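Local coordinates for protein beta-d-glucoside glucohydrolase (Hypocrea jecorina, PDB 3ZZ1) that probably hydrolyses terminal, non-reducing beta-D-glucosyl residues to release beta-D-glucose, as a secreted family 3 beta-glucosidase of cellulose breakdown, at residues A[235-240]-A[253-258]; A[389-394]-A[507-512]; A[653-658]-A[667-672]. All coordinates share one frame; numbering follows the deposited sequence.

Interaction 1. Residues A[235-240]-A[253-258]; sequences TDWNAQ and MSMPGT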
ATOM      1  N   THR A 235       6.305  -0.252 -18.528  1.00 11.70           N
ATOM      2  CA  THR A 235       7.239   0.678 -17.909  1.00 11.78           C
ATOM      3  C   THR A 235       6.457   1.676 -17.077  1.00 11.79           C
ATOM      4  O   THR A 235       5.302   1.978 -17.388  1.00 12.03           O
ATOM      5  CB  THR A 235       8.046   1.486 -18.963  1.00 11.50           C
ATOM      6  OG1 THR A 235       7.145   2.246 -19.777  1.00 11.58           O
ATOM      7  CG2 THR A 235       8.874   0.578 -19.851  1.00 11.82           C
ATOM      8  N   ASP A 236       7.089   2.198 -16.029  1.00 11.93           N
ATOM      9  CA  ASP A 236       6.617   3.431 -15.415  1.00 11.63           C
ATOM     10  C   ASP A 236       6.785   4.508 -16.493  1.00 11.94           C
ATOM     11  O   ASP A 236       7.343   4.233 -17.556  1.00 11.92           O
ATOM     12  CB  ASP A 236       7.408   3.745 -14.140  1.00 11.34           C
ATOM     13  CG  ASP A 236       6.650   4.667 -13.182  1.00 10.59           C
ATOM     14  OD1 ASP A 236       5.804   5.465 -13.632  1.00  9.40           O
ATOM     15  OD2 ASP A 236       6.913   4.601 -11.970  1.00 10.40           O
ATOM     16  N   TRP A 237       6.283   5.714 -16.252  1.00 12.21           N
ATOM     17  CA  TRP A 237       6.129   6.684 -17.339  1.00 12.42           C
ATOM     18  C   TRP A 237       7.458   7.286 -17.810  1.00 12.57           C
ATOM     19  O   TRP A 237       8.070   8.099 -17.118  1.00 12.53           O
ATOM     20  CB  TRP A 237       5.075   7.743 -16.977  1.00 12.40           C
ATOM     21  CG  TRP A 237       3.703   7.474 -17.593  1.00 12.22           C
ATOM     22  CD1 TRP A 237       2.930   8.368 -18.279  1.00 11.92           C
ATOM     23  CD2 TRP A 237       2.974   6.232 -17.598  1.00 12.12           C
ATOM     24  NE1 TRP A 237       1.765   7.769 -18.696  1.00 12.37           N
ATOM     25  CE2 TRP A 237       1.767   6.460 -18.299  1.00 11.87           C
ATOM     26  CE3 TRP A 237       3.223   4.953 -17.080  1.00 11.92           C
ATOM     27  CZ2 TRP A 237       0.811   5.458 -18.492  1.00 11.70           C
ATOM     28  CZ3 TRP A 237       2.268   3.956 -17.272  1.00 12.00           C
ATOM     29  CH2 TRP A 237       1.080   4.216 -17.976  1.00 11.40           C
ATOM     30  N   ASN A 238       7.879   6.865 -19.004  1.00 12.84           N
ATOM     31  CA  ASN A 238       9.201   7.178 -19.578  1.00 13.00           C
ATOM     32  C   ASN A 238      10.351   6.559 -18.768  1.00 12.97           C
ATOM     33  O   ASN A 238      11.419   7.156 -18.624  1.00 13.14           O
ATOM     34  CB  ASN A 238       9.399   8.693 -19.785  1.00 13.12           C
ATOM     35  CG  ASN A 238      10.541   9.015 -20.759  1.00 13.99           C
ATOM     36  OD1 ASN A 238      10.596   8.483 -21.866  1.00 14.26           O
ATOM     37  ND2 ASN A 238      11.449   9.895 -20.344  1.00 14.00           N
ATOM     38  N   ALA A 239      10.115   5.358 -18.241  1.00 12.78           N
ATOM     39  CA  ALA A 239      11.138   4.594 -17.524  1.00 12.73           C
ATOM     40  C   ALA A 239      11.926   3.640 -18.445  1.00 12.77           C
ATOM     41  O   ALA A 239      12.772   2.869 -17.976  1.00 12.95           O
ATOM     42  CB  ALA A 239      10.505   3.827 -16.364  1.00 12.46           C
ATOM     43  N   GLN A 240      11.642   3.698 -19.745  1.00 12.68           N
ATOM     44  CA  GLN A 240      12.357   2.904 -20.749  1.00 12.92           C
ATOM     45  C   GLN A 240      13.585   3.666 -21.256  1.00 12.81           C
ATOM     46  O   GLN A 240      13.524   4.880 -21.454  1.00 12.93           O
ATOM     47  CB  GLN A 240      11.423   2.569 -21.915  1.00 13.09           C
ATOM     48  CG  GLN A 240      11.962   1.542 -22.912  1.00 13.30           C
ATOM     49  CD  GLN A 240      10.969   1.244 -24.021  1.00 13.97           C
ATOM     50  OE1 GLN A 240      10.042   2.018 -24.261  1.00 15.76           O
ATOM     51  NE2 GLN A 240      11.152   0.118 -24.699  1.00 13.40           N
ATOM     52  N   MET A 253       5.559  -3.718 -22.697  1.00 11.71           N
ATOM     53  CA  MET A 253       4.756  -2.545 -23.026  1.00 11.85           C
ATOM     54  C   MET A 253       5.472  -1.227 -22.726  1.00 11.92           C
ATOM     55  O   MET A 253       5.925  -0.987 -21.609  1.00 11.88           O
ATOM     56  CB  MET A 253       3.391  -2.597 -22.320  1.00 11.66           C
ATOM     57  CG  MET A 253       2.374  -1.603 -22.881  1.00 12.16           C
ATOM     58  SD  MET A 253       0.777  -1.601 -22.041  1.00 12.45           S
ATOM     59  CE  MET A 253      -0.023  -3.001 -22.808  1.00 12.70           C
ATOM     60  N   SER A 254       5.557  -0.384 -23.750  1.00 11.84           N
ATOM     61  CA  SER A 254       6.214   0.907 -23.662  1.00 11.83           C
ATOM     62  C   SER A 254       5.203   1.996 -23.303  1.00 11.89           C
ATOM     63  O   SER A 254       4.403   2.414 -24.145  1.00 11.98           O
ATOM     64  CB  SER A 254       6.886   1.223 -24.998  1.00 11.68           C
ATOM     65  OG  SER A 254       7.580   2.449 -24.940  1.00 11.92           O
ATOM     66  N   MET A 255       5.242   2.445 -22.051  1.00 12.18           N
ATOM     67  CA  MET A 255       4.302   3.454 -21.545  1.00 12.47           C
ATOM     68  C   MET A 255       5.000   4.755 -21.152  1.00 12.56           C
ATOM     69  O   MET A 255       6.040   4.723 -20.492  1.00 12.90           O
ATOM     70  CB  MET A 255       3.520   2.904 -20.348  1.00 12.55           C
ATOM     71  CG  MET A 255       2.365   1.998 -20.727  1.00 12.36           C
ATOM     72  SD  MET A 255       0.988   2.899 -21.468  1.00 13.02           S
ATOM     73  CE  MET A 255       0.773   1.976 -22.980  1.00 13.52           C
ATOM     74  N   PRO A 256       4.440   5.907 -21.560  1.00 12.75           N
ATOM     75  CA  PRO A 256       3.247   6.060 -22.396  1.00 12.86           C
ATOM     76  C   PRO A 256       3.558   6.031 -23.890  1.00 13.02           C
ATOM     77  O   PRO A 256       2.650   6.189 -24.705  1.00 13.14           O
ATOM     78  CB  PRO A 256       2.744   7.451 -22.009  1.00 12.73           C
ATOM     79  CG  PRO A 256       3.988   8.196 -21.704  1.00 12.56           C
ATOM     80  CD  PRO A 256       4.934   7.213 -21.079  1.00 12.50           C
ATOM     81  N   GLY A 257       4.830   5.849 -24.237  1.00 13.38           N
ATOM     82  CA  GLY A 257       5.254   5.787 -25.638  1.00 13.90           C
ATOM     83  C   GLY A 257       6.318   6.815 -25.974  1.00 14.46           C
ATOM     84  O   GLY A 257       7.190   6.568 -26.814  1.00 14.20           O
ATOM     85  N   THR A 258       6.225   7.979 -25.330  1.00 14.94           N
ATOM     86  CA  THR A 258       7.213   9.046 -25.479  1.00 15.74           C
ATOM     87  C   THR A 258       7.509   9.662 -24.114  1.00 16.59           C
ATOM     88  O   THR A 258       6.848   9.332 -23.128  1.00 16.48           O
ATOM     89  CB  THR A 258       6.717  10.165 -26.430  1.00 15.74           C
ATOM     90  OG1 THR A 258       5.593  10.843 -25.850  1.00 14.93           O
ATOM     91  CG2 THR A 258       6.336   9.611 -27.799  1.00 15.07           C
TER
HETATM   92  O   HOH W   1       8.574   4.200 -21.074  1.00  6.01           O

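Interaction 2. Residues A[389-394]-A[507-512]; sequences YPYFVA and SQESGN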
ATOM      1  N   TYR A 389     -11.293  14.956  -5.086  1.00 14.60           N
ATOM      2  CA  TYR A 389     -12.344  14.686  -4.115  1.00 14.41           C
ATOM      3  C   TYR A 389     -13.709  15.064  -4.678  1.00 14.21           C
ATOM      4  O   TYR A 389     -13.894  16.183  -5.152  1.00 14.63           O
ATOM      5  CB  TYR A 389     -12.105  15.469  -2.821  1.00 14.26           C
ATOM      6  CG  TYR A 389     -10.910  15.006  -2.026  1.00 14.22           C
ATOM      7  CD1 TYR A 389     -10.853  13.711  -1.500  1.00 14.22           C
ATOM      8  CD2 TYR A 389      -9.843  15.865  -1.783  1.00 13.19           C
ATOM      9  CE1 TYR A 389      -9.751  13.280  -0.770  1.00 13.81           C
ATOM     10  CE2 TYR A 389      -8.746  15.450  -1.046  1.00 13.58           C
ATOM     11  CZ  TYR A 389      -8.703  14.158  -0.545  1.00 13.57           C
ATOM     12  OH  TYR A 389      -7.612  13.754   0.184  1.00 12.90           O
ATOM     13  N   PRO A 390     -14.673  14.134  -4.632  1.00 14.15           N
ATOM     14  CA  PRO A 390     -16.034  14.500  -5.025  1.00 13.99           C
ATOM     15  C   PRO A 390     -16.688  15.354  -3.933  1.00 13.79           C
ATOM     16  O   PRO A 390     -17.604  16.129  -4.204  1.00 13.40           O
ATOM     17  CB  PRO A 390     -16.732  13.146  -5.156  1.00 13.98           C
ATOM     18  CG  PRO A 390     -15.976  12.235  -4.243  1.00 13.89           C
ATOM     19  CD  PRO A 390     -14.550  12.703  -4.295  1.00 14.09           C
ATOM     20  N   TYR A 391     -16.200  15.181  -2.710  1.00 13.86           N
ATOM     21  CA  TYR A 391     -16.575  15.980  -1.545  1.00 13.98           C
ATOM     22  C   TYR A 391     -15.495  15.711  -0.503  1.00 14.17           C
ATOM     23  O   TYR A 391     -14.628  14.851  -0.713  1.00 14.57           O
ATOM     24  CB  TYR A 391     -17.960  15.575  -1.014  1.00 13.74           C
ATOM     25  CG  TYR A 391     -18.023  14.155  -0.494  1.00 13.36           C
ATOM     26  CD1 TYR A 391     -18.298  13.091  -1.352  1.00 13.17           C
ATOM     27  CD2 TYR A 391     -17.798  13.875   0.856  1.00 12.93           C
ATOM     28  CE1 TYR A 391     -18.350  11.782  -0.883  1.00 13.01           C
ATOM     29  CE2 TYR A 391     -17.842  12.580   1.336  1.00 12.63           C
ATOM     30  CZ  TYR A 391     -18.120  11.535   0.460  1.00 13.40           C
ATOM     31  OH  TYR A 391     -18.162  10.244   0.931  1.00 13.44           O
ATOM     32  N   PHE A 392     -15.539  16.433   0.611  1.00 14.01           N
ATOM     33  CA  PHE A 392     -14.610  16.203   1.706  1.00 14.06           C
ATOM     34  C   PHE A 392     -15.244  16.632   3.020  1.00 14.14           C
ATOM     35  O   PHE A 392     -15.644  17.788   3.174  1.00 14.07           O
ATOM     36  CB  PHE A 392     -13.292  16.957   1.482  1.00 13.93           C
ATOM     37  CG  PHE A 392     -12.151  16.465   2.345  1.00 13.88           C
ATOM     38  CD1 PHE A 392     -12.100  16.771   3.710  1.00 13.86           C
ATOM     39  CD2 PHE A 392     -11.121  15.708   1.792  1.00 13.76           C
ATOM     40  CE1 PHE A 392     -11.056  16.319   4.507  1.00 13.25           C
ATOM     41  CE2 PHE A 392     -10.061  15.250   2.581  1.00 14.03           C
ATOM     42  CZ  PHE A 392     -10.026  15.559   3.942  1.00 13.58           C
ATOM     43  N   VAL A 393     -15.329  15.691   3.958  1.00 14.22           N
ATOM     44  CA  VAL A 393     -15.864  15.961   5.292  1.00 14.31           C
ATOM     45  C   VAL A 393     -14.728  16.341   6.245  1.00 14.45           C
ATOM     46  O   VAL A 393     -13.995  15.473   6.727  1.00 14.61           O
ATOM     47  CB  VAL A 393     -16.652  14.750   5.861  1.00 14.24           C
ATOM     48  CG1 VAL A 393     -17.351  15.128   7.164  1.00 14.53           C
ATOM     49  CG2 VAL A 393     -17.673  14.241   4.848  1.00 14.18           C
ATOM     50  N   ALA A 394     -14.591  17.642   6.510  1.00 14.44           N
ATOM     51  CA  ALA A 394     -13.562  18.155   7.412  1.00 14.35           C
ATOM     52  C   ALA A 394     -13.825  17.749   8.868  1.00 14.43           C
ATOM     53  O   ALA A 394     -14.982  17.677   9.292  1.00 14.41           O
ATOM     54  CB  ALA A 394     -13.458  19.669   7.291  1.00 14.55           C
ATOM     55  N   SER A 507      -8.865  10.162   3.405  1.00 12.18           N
ATOM     56  CA  SER A 507      -9.526  10.677   2.202  1.00 12.24           C
ATOM     57  C   SER A 507     -10.807  11.466   2.546  1.00 12.27           C
ATOM     58  O   SER A 507     -10.869  12.134   3.588  1.00 12.12           O
ATOM     59  CB  SER A 507      -9.802   9.550   1.203  1.00 12.10           C
ATOM     60  OG  SER A 507     -10.266  10.075  -0.021  1.00 12.26           O
ATOM     61  N   GLN A 508     -11.820  11.362   1.686  1.00 12.23           N
ATOM     62  CA  GLN A 508     -13.032  12.194   1.747  1.00 12.31           C
ATOM     63  C   GLN A 508     -13.885  12.047   3.013  1.00 12.34           C
ATOM     64  O   GLN A 508     -14.693  12.926   3.319  1.00 12.61           O
ATOM     65  CB  GLN A 508     -13.898  11.948   0.504  1.00 12.14           C
ATOM     66  CG  GLN A 508     -14.467  10.537   0.412  1.00 12.50           C
ATOM     67  CD  GLN A 508     -14.907  10.158  -0.989  1.00 12.04           C
ATOM     68  OE1 GLN A 508     -14.198  10.409  -1.969  1.00 12.40           O
ATOM     69  NE2 GLN A 508     -16.066   9.526  -1.090  1.00 11.43           N
ATOM     70  N   GLU A 509     -13.712  10.943   3.736  1.00 12.44           N
ATOM     71  CA  GLU A 509     -14.533  10.663   4.921  1.00 12.68           C
ATOM     72  C   GLU A 509     -13.842  11.028   6.237  1.00 12.58           C
ATOM     73  O   GLU A 509     -14.268  10.595   7.309  1.00 12.74           O
ATOM     74  CB  GLU A 509     -14.986   9.195   4.932  1.00 12.39           C
ATOM     75  CG  GLU A 509     -16.121   8.881   3.962  1.00 12.57           C
ATOM     76  CD  GLU A 509     -17.448   9.539   4.337  1.00 12.43           C
ATOM     77  OE1 GLU A 509     -17.775   9.621   5.538  1.00 12.45           O
ATOM     78  OE2 GLU A 509     -18.174   9.971   3.422  1.00 13.21           O
ATOM     79  N   SER A 510     -12.789  11.837   6.147  1.00 12.59           N
ATOM     80  CA  SER A 510     -12.001  12.249   7.315  1.00 12.43           C
ATOM     81  C   SER A 510     -12.822  12.512   8.585  1.00 12.44           C
ATOM     82  O   SER A 510     -12.651  11.822   9.599  1.00 12.32           O
ATOM     83  CB  SER A 510     -11.164  13.488   6.979  1.00 12.46           C
ATOM     84  OG  SER A 510     -10.416  13.903   8.109  1.00 12.62           O
ATOM     85  N   GLY A 511     -13.700  13.510   8.520  1.00 12.20           N
ATOM     86  CA  GLY A 511     -14.439  13.980   9.695  1.00 12.24           C
ATOM     87  C   GLY A 511     -15.399  12.972  10.302  1.00 12.16           C
ATOM     88  O   GLY A 511     -15.449  12.818  11.522  1.00 12.18           O
ATOM     89  N   ASN A 512     -16.164  12.287   9.452  1.00 12.18           N
ATOM     90  CA  ASN A 512     -17.117  11.280   9.911  1.00 12.15           C
ATOM     91  C   ASN A 512     -16.417  10.139  10.630  1.00 12.20           C
ATOM     92  O   ASN A 512     -16.834   9.736  11.716  1.00 11.97           O
ATOM     93  CB  ASN A 512     -17.946  10.735   8.747  1.00 12.18           C
ATOM     94  CG  ASN A 512     -18.944  11.746   8.206  1.00 12.27           C
ATOM     95  OD1 ASN A 512     -19.396  12.639   8.921  1.00 11.59           O
ATOM     96  ND2 ASN A 512     -19.306  11.593   6.931  1.00 12.81           N
TER

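Interaction 3. Residues A[653-658]-A[667-672]; sequences GFAKLN and ATFNIR. With GOL (glycerol), chain C.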
ATOM      1  N   GLY A 653       0.866 -13.960  10.011  1.00 10.28           N
ATOM      2  CA  GLY A 653      -0.562 -14.121  10.207  1.00 10.15           C
ATOM      3  C   GLY A 653      -1.188 -12.990  10.985  1.00 10.17           C
ATOM      4  O   GLY A 653      -0.544 -12.372  11.841  1.00  9.76           O
ATOM      5  N   PHE A 654      -2.450 -12.718  10.663  1.00 10.51           N
ATOM      6  CA  PHE A 654      -3.272 -11.774  11.409  1.00 10.82           C
ATOM      7  C   PHE A 654      -4.751 -12.105  11.244  1.00 11.45           C
ATOM      8  O   PHE A 654      -5.158 -12.702  10.244  1.00 11.88           O
ATOM      9  CB  PHE A 654      -2.972 -10.322  11.004  1.00 10.69           C
ATOM     10  CG  PHE A 654      -3.263 -10.006   9.557  1.00 10.10           C
ATOM     11  CD1 PHE A 654      -2.345 -10.330   8.556  1.00 10.47           C
ATOM     12  CD2 PHE A 654      -4.438  -9.362   9.200  1.00  9.66           C
ATOM     13  CE1 PHE A 654      -2.605 -10.027   7.217  1.00  9.90           C
ATOM     14  CE2 PHE A 654      -4.714  -9.055   7.868  1.00  9.93           C
ATOM     15  CZ  PHE A 654      -3.794  -9.390   6.872  1.00 10.28           C
ATOM     16  N   ALA A 655      -5.543 -11.725  12.242  1.00 11.82           N
ATOM     17  CA  ALA A 655      -6.988 -11.890  12.214  1.00 11.92           C
ATOM     18  C   ALA A 655      -7.621 -10.711  12.931  1.00 11.97           C
ATOM     19  O   ALA A 655      -7.029 -10.158  13.853  1.00 11.97           O
ATOM     20  CB  ALA A 655      -7.382 -13.189  12.893  1.00 12.11           C
ATOM     21  N   LYS A 656      -8.820 -10.322  12.502  1.00 12.12           N
ATOM     22  CA  LYS A 656      -9.561  -9.259  13.175  1.00 12.24           C
ATOM     23  C   LYS A 656     -10.920  -9.771  13.649  1.00 12.46           C
ATOM     24  O   LYS A 656     -11.708 -10.284  12.850  1.00 12.73           O
ATOM     25  CB  LYS A 656      -9.717  -8.033  12.274  1.00 12.09           C
ATOM     26  CG  LYS A 656     -10.127  -6.773  13.030  1.00 12.25           C
ATOM     27  CD  LYS A 656      -9.997  -5.520  12.178  1.00 11.68           C
ATOM     28  CE  LYS A 656     -10.120  -4.275  13.050  1.00 11.00           C
ATOM     29  NZ  LYS A 656     -10.017  -2.998  12.285  1.00 10.87           N
ATOM     30  N   LEU A 657     -11.173  -9.640  14.952  1.00 12.42           N
ATOM     31  CA  LEU A 657     -12.419 -10.098  15.568  1.00 12.70           C
ATOM     32  C   LEU A 657     -13.128  -8.964  16.306  1.00 12.67           C
ATOM     33  O   LEU A 657     -12.560  -8.358  17.219  1.00 12.88           O
ATOM     34  CB  LEU A 657     -12.148 -11.247  16.556  1.00 12.76           C
ATOM     35  CG  LEU A 657     -11.960 -12.694  16.090  1.00 13.05           C
ATOM     36  CD1 LEU A 657     -10.755 -12.880  15.180  1.00 13.94           C
ATOM     37  CD2 LEU A 657     -11.811 -13.567  17.309  1.00 13.30           C
ATOM     38  N   ASN A 658     -14.362  -8.674  15.905  1.00 12.54           N
ATOM     39  CA  ASN A 658     -15.217  -7.776  16.673  1.00 12.64           C
ATOM     40  C   ASN A 658     -15.848  -8.561  17.814  1.00 12.76           C
ATOM     41  O   ASN A 658     -16.421  -9.636  17.601  1.00 12.97           O
ATOM     42  CB  ASN A 658     -16.292  -7.134  15.792  1.00 12.46           C
ATOM     43  CG  ASN A 658     -17.088  -6.065  16.524  1.00 12.58           C
ATOM     44  OD1 ASN A 658     -18.078  -6.353  17.207  1.00 12.30           O
ATOM     45  ND2 ASN A 658     -16.670  -4.818  16.369  1.00 12.71           N
ATOM     46  N   ALA A 667      -9.431 -16.917  16.430  1.00 14.67           N
ATOM     47  CA  ALA A 667      -8.517 -16.370  15.437  1.00 14.59           C
ATOM     48  C   ALA A 667      -7.716 -17.513  14.819  1.00 14.61           C
ATOM     49  O   ALA A 667      -7.009 -18.237  15.518  1.00 14.44           O
ATOM     50  CB  ALA A 667      -7.594 -15.345  16.062  1.00 14.54           C
ATOM     51  N   THR A 668      -7.850 -17.669  13.505  1.00 14.61           N
ATOM     52  CA  THR A 668      -7.204 -18.751  12.772  1.00 14.42           C
ATOM     53  C   THR A 668      -6.141 -18.194  11.828  1.00 14.31           C
ATOM     54  O   THR A 668      -6.445 -17.385  10.952  1.00 14.33           O
ATOM     55  CB  THR A 668      -8.245 -19.560  11.968  1.00 14.53           C
ATOM     56  OG1 THR A 668      -9.181 -20.161  12.869  1.00 14.51           O
ATOM     57  CG2 THR A 668      -7.576 -20.654  11.122  1.00 14.21           C
ATOM     58  N   PHE A 669      -4.900 -18.630  12.013  1.00 13.99           N
ATOM     59  CA  PHE A 669      -3.818 -18.251  11.117  1.00 14.00           C
ATOM     60  C   PHE A 669      -3.401 -19.444  10.271  1.00 13.95           C
ATOM     61  O   PHE A 669      -2.836 -20.412  10.780  1.00 14.06           O
ATOM     62  CB  PHE A 669      -2.613 -17.706  11.897  1.00 13.97           C
ATOM     63  CG  PHE A 669      -2.976 -16.712  12.967  1.00 14.07           C
ATOM     64  CD1 PHE A 669      -3.333 -15.407  12.637  1.00 13.89           C
ATOM     65  CD2 PHE A 669      -2.967 -17.085  14.308  1.00 13.68           C
ATOM     66  CE1 PHE A 669      -3.669 -14.487  13.633  1.00 13.93           C
ATOM     67  CE2 PHE A 669      -3.306 -16.177  15.309  1.00 13.59           C
ATOM     68  CZ  PHE A 669      -3.656 -14.875  14.970  1.00 14.04           C
ATOM     69  N   ASN A 670      -3.700 -19.371   8.980  1.00 13.74           N
ATOM     70  CA  ASN A 670      -3.282 -20.398   8.034  1.00 13.72           C
ATOM     71  C   ASN A 670      -1.878 -20.126   7.518  1.00 13.62           C
ATOM     72  O   ASN A 670      -1.588 -19.036   7.005  1.00 13.48           O
ATOM     73  CB  ASN A 670      -4.281 -20.510   6.877  1.00 13.73           C
ATOM     74  CG  ASN A 670      -5.642 -21.003   7.338  1.00 14.22           C
ATOM     75  OD1 ASN A 670      -5.732 -21.881   8.195  1.00 14.48           O
ATOM     76  ND2 ASN A 670      -6.707 -20.433   6.779  1.00 14.94           N
ATOM     77  N   ILE A 671      -1.012 -21.126   7.663  1.00 13.26           N
ATOM     78  CA  ILE A 671       0.396 -20.981   7.321  1.00 13.08           C
ATOM     79  C   ILE A 671       0.735 -21.700   6.018  1.00 12.85           C
ATOM     80  O   ILE A 671       0.634 -22.926   5.928  1.00 12.88           O
ATOM     81  CB  ILE A 671       1.304 -21.466   8.472  1.00 13.06           C
ATOM     82  CG1 ILE A 671       1.053 -20.618   9.727  1.00 13.56           C
ATOM     83  CG2 ILE A 671       2.774 -21.422   8.058  1.00 13.26           C
ATOM     84  CD1 ILE A 671       1.839 -21.056  10.938  1.00 15.27           C
ATOM     85  N   ARG A 672       1.120 -20.917   5.011  1.00 12.55           N
ATOM     86  CA  ARG A 672       1.537 -21.443   3.718  1.00 12.39           C
ATOM     87  C   ARG A 672       2.972 -21.932   3.831  1.00 12.39           C
ATOM     88  O   ARG A 672       3.704 -21.520   4.743  1.00 12.53           O
ATOM     89  CB  ARG A 672       1.440 -20.363   2.635  1.00 12.41           C
ATOM     90  CG  ARG A 672       0.062 -19.694   2.524  1.00 12.28           C
ATOM     91  CD  ARG A 672       0.119 -18.396   1.723  1.00 11.74           C
ATOM     92  NE  ARG A 672       1.048 -17.427   2.304  1.00 11.38           N
ATOM     93  CZ  ARG A 672       1.159 -16.150   1.934  1.00 10.37           C
ATOM     94  NH1 ARG A 672       0.396 -15.652   0.975  1.00  8.86           N
ATOM     95  NH2 ARG A 672       2.047 -15.365   2.532  1.00 10.93           N
TER
HETATM   96  C1  GOL C1715      -3.816 -13.485   6.884  1.00 17.63           C
HETATM   97  O1  GOL C1715      -4.908 -12.912   6.205  1.00 18.86           O
HETATM   98  C2  GOL C1715      -4.295 -14.689   7.684  1.00 17.49           C
HETATM   99  O2  GOL C1715      -3.452 -14.866   8.804  1.00 17.05           O
HETATM  100  C3  GOL C1715      -4.259 -15.936   6.807  1.00 17.59           C
HETATM  101  O3  GOL C1715      -4.702 -17.047   7.554  1.00 18.32           O
HETATM  102  O   HOH W   2      -6.822 -14.898  10.306  1.00 30.49           O

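Interaction 1. Residues A[235-240]-A[253-258]
In the N-terminal domain, a member of the TIM-barrel clan, the loop leaving the C-terminal end of strand 232-235 folds against the loop after helix 244-249, so that T235, W237, N238 and Q240 meet residues M253 to P256. A type II beta turn from D236 to A239 bends the first loop, and a cis peptide bond before P256 shapes the second. The indole of W237 carries the apolar half of the contact. Over one face, CB of M255 lies 3.8 Å from the centroid of the six-membered ring and CD of P256 lies equally far from that of the five-membered ring, two CH-pi contacts. SD of M255 adds an oblique Met-aromatic contact, 4.5 Å from the six-membered centroid. Tryptophan suits the place because its double ring spans two neighbouring residues, while NE1 is hydrogen-bonded to the backbone O of V43 and W37 meets the ring edge-to-face. The polar half begins at T235, whose OG1, set between its backbone N and carbonyl carbon (chi1 60°), accepts M255 N at 3.0 Å. T235 N in turn bonds to M253 O at 3.2 Å. At the carbonyl end of M255, O receives N238 N on a lone pair, in the carbonyl plane and almost straight (168°), as well as a water at 2.7 Å. The side chain of N238 turns instead to N264. Q240 reaches across as an extended chain: NE2 bonds to S246, and OE1 takes the hydroxyl proton of S254 OG at 2.6 Å, with the donor tilted 17° from the carbonyl plane.

Interaction 2. Residues A[389-394]-A[507-512]
Q508, shortly before helix 510-518 in the family 3 C-terminal domain, lays its side chain along Y391 and brings its tip to P390. CB lies over one face of the Y391 ring, 4.3 Å from the centroid, in a CH-pi contact. With CG placed between the backbone N and the carbonyl carbon (chi1 65°), the chain runs on along the ring toward the hydroxyl, CG passing 3.7 Å from Y391 OH. At the tip the amide divides its work: OE1 touches P390 CD and is hydrogen-bonded to the backbone N of A74, while NE2 gives a weak bond to Y391 OH at 3.0 Å. That hydroxyl donates to the anti lone pair of E509 OE2 at 2.5 Å. A phenylalanine in place of Y391 would keep the ring face over Q508 but would probably leave E509 OE2 without its hydroxyl donor and NE2 without this acceptor. Between the backbones, V393 N bonds to Q508 O at 2.9 Å, and G511 N, in the first turn of the helix, bonds to V393 O at 2.7 Å. Glycine fits there because a CB would clash with V393 O and A394 O. N512 ND2 holds E509 OE1 on its syn side. Gripped at both oxygens and touched by K320 and R324, this carboxylate is likely to stay ionised.

Interaction 3. Residues A[653-658]-A[667-672]
F669 points toward the neighbouring strand, and CG, anti to its carbonyl carbon (chi1 -46°), carries the ring so that CD1 and CE1 lie against the backbone of G653 to A655; CD1 stands 3.5 Å from F654 N, and A655 N lies at the ring edge, near its plane. G653 suits this place, since a side chain there would press tightly on F669 CD1. Farther along, small residues meet: A655 CB and A667 CB are 3.8 Å apart, with L657 CD1 resting 4.1 Å from A667 CB. F654 points away from the other strand, its ring edge-to-face with W85. The strands run antiparallel, 153° between directions, yet no direct hydrogen bond joins them. Water 2 bridges instead, donating to F654 O and, at 2.6 Å, to T668 O. A glycerol, probably from the crystallisation liquor, also links the strands: O2 accepts F654 N at 3.0 Å and donates to F654 O, O3 accepts N670 N at 2.9 Å, and C1 lies over one face of the F654 ring. By backbone, residues 653-658 pair with strand 629-638 and residues 667-672 with strand 613-623. Two edge strands thus come alongside each other, as where the sheets of a beta sandwich close at a margin, here in the fibronectin type III-like domain.

The three contacts follow one another along the chain, each closing before the next opens, and each lies in a different domain. Interaction 1 joins loops of the TIM-barrel-clan N-terminal domain. Interaction 2 lies in the family 3 C-terminal domain, where residues 389-394 lead into helix 395-404 and residues 507-512 begin helix 510-518. Interaction 3 joins edge strands of the fibronectin type III-like domain. None touches another: the centres of interactions 1 and 2 are about 34 Å apart, those of 2 and 3 about 31 Å, and the centres of interactions 1 and 3, about 40 Å apart, lie on opposite sides of the chain's centre. Each contact is thus internal to one domain of this single-chain enzyme, and none joins one domain to another.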